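PDB 4G3H: arginase (RocF) from Helicobacter pylori, which probably hydrolyses L-arginine to L-ornithine and urea, using two manganese ions held in each subunit. Local coordinates for residues A[22-27]-A[280-285]; A[116-121]-A[246-251]. One frame throughout, in Å; residues are numbered along the deposited sequence.

Contact 1: A[22-27]-A[280-285]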
loop_
_atom_site.group_PDB
_atom_site.type_symbol
_atom_site.label_atom_id
_atom_site.label_comp_id
_atom_site.label_asym_id
_atom_site.label_seq_id
_atom_site.Cartn_x
_atom_site.Cartn_y
_atom_site.Cartn_z
ATOM N N ARG A 22 -8.347 7.288 11.428
ATOM C CA ARG A 22 -9.389 7.233 12.451
ATOM C C ARG A 22 -10.741 7.697 11.925
ATOM O O ARG A 22 -11.773 7.186 12.343
ATOM C CB ARG A 22 -8.986 8.022 13.711
ATOM C CG ARG A 22 -8.547 9.456 13.506
ATOM C CD ARG A 22 -9.699 10.374 13.146
ATOM N NE ARG A 22 -10.785 10.342 14.120
ATOM C CZ ARG A 22 -11.895 11.068 14.016
ATOM N NH1 ARG A 22 -12.841 10.983 14.939
ATOM N NH2 ARG A 22 -12.060 11.885 12.984
ATOM N N ARG A 23 -10.730 8.652 11.000
ATOM C CA ARG A 23 -11.966 9.154 10.396
ATOM C C ARG A 23 -12.625 8.044 9.578
ATOM O O ARG A 23 -13.834 7.825 9.655
ATOM C CB ARG A 23 -11.685 10.317 9.443
ATOM C CG ARG A 23 -11.471 11.681 10.063
ATOM C CD ARG A 23 -11.677 12.726 8.973
ATOM N NE ARG A 23 -11.389 14.091 9.398
ATOM C CZ ARG A 23 -11.614 15.163 8.645
ATOM N NH1 ARG A 23 -11.321 16.372 9.104
ATOM N NH2 ARG A 23 -12.142 15.030 7.433
ATOM N N LEU A 24 -11.813 7.366 8.774
ATOM C CA LEU A 24 -12.288 6.286 7.926
ATOM C C LEU A 24 -12.785 5.107 8.771
ATOM O O LEU A 24 -13.804 4.502 8.451
ATOM C CB LEU A 24 -11.161 5.853 6.969
ATOM C CG LEU A 24 -10.698 6.976 6.022
ATOM C CD1 LEU A 24 -9.457 6.559 5.267
ATOM C CD2 LEU A 24 -11.821 7.317 5.050
ATOM N N ARG A 25 -12.078 4.793 9.852
ATOM C CA ARG A 25 -12.481 3.696 10.736
ATOM C C ARG A 25 -13.867 3.951 11.335
ATOM O O ARG A 25 -14.708 3.052 11.380
ATOM C CB ARG A 25 -11.487 3.530 11.885
ATOM C CG ARG A 25 -10.137 2.957 11.507
ATOM C CD ARG A 25 -9.141 3.104 12.660
ATOM N NE ARG A 25 -9.538 2.386 13.871
ATOM C CZ ARG A 25 -8.823 2.373 14.995
ATOM N NH1 ARG A 25 -7.674 3.040 15.061
ATOM N NH2 ARG A 25 -9.247 1.692 16.053
ATOM N N GLU A 26 -14.093 5.172 11.807
ATOM C CA GLU A 26 -15.374 5.522 12.406
ATOM C C GLU A 26 -16.501 5.525 11.374
ATOM O O GLU A 26 -17.603 5.061 11.661
ATOM C CB GLU A 26 -15.268 6.873 13.124
ATOM C CG GLU A 26 -14.349 6.802 14.351
ATOM C CD GLU A 26 -14.181 8.128 15.085
ATOM O OE1 GLU A 26 -13.570 8.127 16.179
ATOM O OE2 GLU A 26 -14.648 9.169 14.578
ATOM N N ALA A 27 -16.250 5.983 10.176
ATOM C CA ALA A 27 -17.116 5.958 9.118
ATOM C C ALA A 27 -17.496 4.560 8.652
ATOM O O ALA A 27 -18.524 4.322 8.583
ATOM C CB ALA A 27 -16.756 6.844 8.060
ATOM N N THR A 280 -3.804 3.858 1.398
ATOM C CA THR A 280 -2.998 4.708 2.259
ATOM C C THR A 280 -2.854 6.156 1.800
ATOM O O THR A 280 -3.295 6.533 0.716
ATOM C CB THR A 280 -1.587 4.084 2.369
ATOM O OG1 THR A 280 -0.849 4.699 3.429
ATOM C CG2 THR A 280 -0.837 4.275 1.048
ATOM N N GLU A 281 -2.221 6.956 2.654
ATOM C CA GLU A 281 -1.957 8.365 2.388
ATOM C C GLU A 281 -3.184 9.262 2.296
ATOM O O GLU A 281 -3.298 10.098 1.395
ATOM C CB GLU A 281 -1.105 8.513 1.121
ATOM C CG GLU A 281 0.302 7.905 1.219
ATOM C CD GLU A 281 1.179 8.566 2.285
ATOM O OE1 GLU A 281 0.904 9.721 2.664
ATOM O OE2 GLU A 281 2.156 7.934 2.735
ATOM N N TYR A 282 -4.121 9.071 3.213
ATOM C CA TYR A 282 -5.284 9.937 3.259
ATOM C C TYR A 282 -4.969 10.910 4.385
ATOM O O TYR A 282 -4.919 10.516 5.544
ATOM C CB TYR A 282 -6.558 9.165 3.586
ATOM C CG TYR A 282 -7.728 10.078 3.854
ATOM C CD1 TYR A 282 -8.064 11.087 2.954
ATOM C CD2 TYR A 282 -8.480 9.957 5.015
ATOM C CE1 TYR A 282 -9.114 11.957 3.203
ATOM C CE2 TYR A 282 -9.538 10.823 5.279
ATOM C CZ TYR A 282 -9.848 11.823 4.366
ATOM O OH TYR A 282 -10.880 12.695 4.614
ATOM N N ASN A 283 -4.725 12.168 4.037
ATOM C CA ASN A 283 -4.408 13.191 5.028
ATOM C C ASN A 283 -5.369 14.367 4.864
ATOM O O ASN A 283 -5.097 15.306 4.119
ATOM C CB ASN A 283 -2.968 13.678 4.851
ATOM C CG ASN A 283 -2.517 14.586 5.984
ATOM O OD1 ASN A 283 -3.338 15.231 6.641
ATOM N ND2 ASN A 283 -1.207 14.653 6.207
ATOM N N PRO A 284 -6.505 14.331 5.569
ATOM C CA PRO A 284 -7.498 15.404 5.480
ATOM C C PRO A 284 -7.044 16.765 6.009
ATOM O O PRO A 284 -7.607 17.790 5.627
ATOM C CB PRO A 284 -8.677 14.842 6.273
ATOM C CG PRO A 284 -8.005 14.045 7.335
ATOM C CD PRO A 284 -6.913 13.319 6.560
ATOM N N THR A 285 -6.029 16.788 6.872
ATOM C CA THR A 285 -5.566 18.053 7.441
ATOM C C THR A 285 -4.864 18.984 6.454
ATOM O O THR A 285 -4.789 20.188 6.700
ATOM C CB THR A 285 -4.623 17.838 8.657
ATOM O OG1 THR A 285 -3.399 17.241 8.222
ATOM C CG2 THR A 285 -5.273 16.938 9.691
#
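Leu24 and Tyr282, with CA atoms 9.2 Å apart, and Arg23 and Pro284 alongside them, bring one flank of helix 16-30 to the loop that follows strand 274-280, a spacing that leaves the joining to side chains. The inner pair is apolar: CD1 of Leu24 lies 3.5 Å from CD2 of Tyr282, and Leu24 CG is close to the same ring atom. With CG anti to the backbone N (chi1 171°), Tyr282 reaches out of its loop to meet the leucine, while CD of Pro284 sits over the centre of the ring, 3.8 Å above its plane. The outer pair sets charge over carbon. The extended chain of Arg23 runs past Pro284 in the opposite direction and lays one face of its guanidinium on the proline, NH2 being 3.7 Å from Pro284 CB. A salt bridge from this NH2 to Glu295 holds the charged end, and the Tyr282 hydroxyl makes a weak hydrogen bond to the same carboxylate oxygen. Leu24 and Tyr282 both pack on Val298 as well. The result is a small, partly buried cluster between helix 16-30, the loop and helix 293-309 at the flank of the arginase alpha/beta fold, whose central sheet is parallel.

Contact 2: A[116-121]-A[246-251]. With MN (manganese (II) ion), chain F; MN (manganese (II) ion), chain E.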
loop_
_atom_site.group_PDB
_atom_site.type_symbol
_atom_site.label_atom_id
_atom_site.label_comp_id
_atom_site.label_asym_id
_atom_site.label_seq_id
_atom_site.Cartn_x
_atom_site.Cartn_y
_atom_site.Cartn_z
ATOM N N ASP A 116 0.127 4.349 -7.423
ATOM C CA ASP A 116 0.801 5.438 -6.729
ATOM C C ASP A 116 1.378 6.444 -7.726
ATOM O O ASP A 116 1.658 6.104 -8.877
ATOM C CB ASP A 116 1.944 4.807 -5.926
ATOM C CG ASP A 116 2.481 5.693 -4.831
ATOM O OD1 ASP A 116 2.676 6.906 -5.036
ATOM O OD2 ASP A 116 2.739 5.148 -3.749
ATOM N N ALA A 117 1.554 7.682 -7.280
ATOM C CA ALA A 117 2.143 8.702 -8.131
ATOM C C ALA A 117 3.657 8.507 -8.063
ATOM O O ALA A 117 4.391 8.999 -8.921
ATOM C CB ALA A 117 1.773 10.097 -7.625
ATOM N N HIS A 118 4.108 7.774 -7.040
ATOM C CA HIS A 118 5.535 7.518 -6.821
ATOM C C HIS A 118 5.929 6.042 -6.895
ATOM O O HIS A 118 5.099 5.155 -6.714
ATOM C CB HIS A 118 5.963 8.063 -5.451
ATOM C CG HIS A 118 5.450 9.438 -5.158
ATOM N ND1 HIS A 118 4.259 9.662 -4.504
ATOM C CD2 HIS A 118 5.944 10.660 -5.468
ATOM C CE1 HIS A 118 4.039 10.962 -4.424
ATOM N NE2 HIS A 118 5.047 11.590 -5.003
ATOM N N ALA A 119 7.211 5.793 -7.142
ATOM C CA ALA A 119 7.739 4.436 -7.227
ATOM C C ALA A 119 8.112 3.915 -5.836
ATOM O O ALA A 119 8.160 2.706 -5.606
ATOM C CB ALA A 119 8.965 4.412 -8.144
ATOM N N ASP A 120 8.380 4.836 -4.913
ATOM C CA ASP A 120 8.741 4.478 -3.538
ATOM C C ASP A 120 9.900 3.487 -3.440
ATOM O O ASP A 120 9.907 2.613 -2.567
ATOM C CB ASP A 120 7.531 3.895 -2.792
ATOM C CG ASP A 120 6.433 4.924 -2.543
ATOM O OD1 ASP A 120 6.703 6.134 -2.656
ATOM O OD2 ASP A 120 5.298 4.517 -2.214
ATOM N N ILE A 121 10.882 3.622 -4.321
ATOM C CA ILE A 121 12.027 2.727 -4.303
ATOM C C ILE A 121 13.175 3.321 -3.491
ATOM O O ILE A 121 13.855 2.614 -2.750
ATOM C CB ILE A 121 12.511 2.424 -5.737
ATOM C CG1 ILE A 121 11.464 1.570 -6.460
ATOM C CG2 ILE A 121 13.855 1.714 -5.699
ATOM C CD1 ILE A 121 11.761 1.316 -7.927
ATOM N N THR A 246 -3.914 14.666 0.625
ATOM C CA THR A 246 -2.794 13.744 0.623
ATOM C C THR A 246 -1.504 14.557 0.780
ATOM O O THR A 246 -1.406 15.690 0.296
ATOM C CB THR A 246 -2.780 12.900 -0.685
ATOM O OG1 THR A 246 -1.881 11.798 -0.535
ATOM C CG2 THR A 246 -2.358 13.742 -1.876
ATOM N N GLY A 247 -0.525 13.977 1.463
ATOM C CA GLY A 247 0.730 14.661 1.723
ATOM C C GLY A 247 1.607 15.110 0.570
ATOM O O GLY A 247 2.189 16.193 0.628
ATOM N N VAL A 248 1.726 14.292 -0.471
ATOM C CA VAL A 248 2.566 14.649 -1.609
ATOM C C VAL A 248 1.770 14.598 -2.903
ATOM O O VAL A 248 1.744 13.580 -3.588
ATOM C CB VAL A 248 3.785 13.698 -1.716
ATOM C CG1 VAL A 248 4.699 14.140 -2.850
ATOM C CG2 VAL A 248 4.546 13.683 -0.390
ATOM N N ARG A 249 1.119 15.710 -3.223
ATOM C CA ARG A 249 0.303 15.823 -4.425
ATOM C C ARG A 249 1.150 15.970 -5.684
ATOM O O ARG A 249 2.109 16.734 -5.716
ATOM C CB ARG A 249 -0.633 17.021 -4.308
ATOM C CG ARG A 249 -1.604 16.941 -3.150
ATOM C CD ARG A 249 -2.663 18.015 -3.292
ATOM N NE ARG A 249 -2.253 19.295 -2.733
ATOM C CZ ARG A 249 -2.665 20.477 -3.182
ATOM N NH1 ARG A 249 -3.495 20.555 -4.214
ATOM N NH2 ARG A 249 -2.265 21.584 -2.577
ATOM N N GLU A 250 0.779 15.234 -6.725
ATOM C CA GLU A 250 1.497 15.279 -7.986
ATOM C C GLU A 250 0.512 15.560 -9.115
ATOM O O GLU A 250 -0.543 14.921 -9.210
ATOM C CB GLU A 250 2.216 13.947 -8.222
ATOM C CG GLU A 250 3.148 13.551 -7.087
ATOM C CD GLU A 250 4.433 14.362 -7.068
ATOM O OE1 GLU A 250 4.489 15.416 -7.739
ATOM O OE2 GLU A 250 5.390 13.946 -6.374
ATOM N N ASN A 251 0.854 16.527 -9.961
ATOM C CA ASN A 251 0.002 16.893 -11.087
ATOM C C ASN A 251 0.025 15.815 -12.160
ATOM O O ASN A 251 0.866 14.912 -12.130
ATOM C CB ASN A 251 0.465 18.225 -11.687
ATOM C CG ASN A 251 0.158 19.408 -10.782
ATOM O OD1 ASN A 251 0.788 20.461 -10.880
ATOM N ND2 ASN A 251 -0.822 19.242 -9.902
HETATM MN MN MN F . 2.767 8.332 -3.308
HETATM MN MN MN E . 3.460 5.839 -1.941
#
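This contact belongs to the binuclear manganese site of the arginase fold, where the metal-binding loop after strand 110-115 meets the loop that precedes helix 256-269. His118 faces both ways: its ND1 binds the manganese of chain F at 2.3 Å, and its NE2 donates a hydrogen bond to Glu250 OE2 at 2.7 Å. That bond is moderately bent (142° at the hydrogen). The acceptor uses its anti lone pair, the one away from OE1, and lies 21° out of the imidazole plane, with carboxylate and ring turned 58° against each other. A bend at chi2 turns the Glu250 chain so that CG lies beside the methyl of Ala117, 3.8 Å from its CB. OE2 is also hydrogen-bonded to Ser186 OG, so two bonds grip that oxygen. Val248 packs against the same imidazole, its CG1 3.4 Å from His118 NE2, while its carbonyl O lies in the ring plane at the edge, by CE1 of His118.

Asp116 bridges the metals, OD1 on the manganese of chain F and OD2 on that of chain E at 2.1 Å; OD1 also accepts from the backbone N of His118, closing an Asx turn. Asp120 OD2 joins the chain E ion, Asp234 is shared by both, and Asp236 completes the chain F set. Chemically, Glu250 is a second-shell residue that positions the first-shell ligand His118: its bond to NE2 helps to fix the rotation of the imidazole with ND1 toward the metal, and probably makes ND1 a stronger electron-pair donor to manganese.

In the fold
Followed from the N terminus, the chain lays down strand 2-8 and helix 16-30, and much later strand 110-115 and the metal-binding loop 116-121. After 124 further residues, segment 246-251 returns to that loop and closes contact 2. Only later, beyond helix 256-269 and strand 274-280, does segment 280-285 come back to helix 16-30 and close contact 1, so the smaller loop sits wholly within the larger. The two centres are about 17 Å apart, yet their later segments meet: Thr246 OG1 probably makes a hydrogen bond with Glu281 O, 2.9 Å away. Contact 1 ties an early helix to the loop that leaves the sheet's last strand in sequence; contact 2 joins loops from neighbouring strands 110-115 and 228-234.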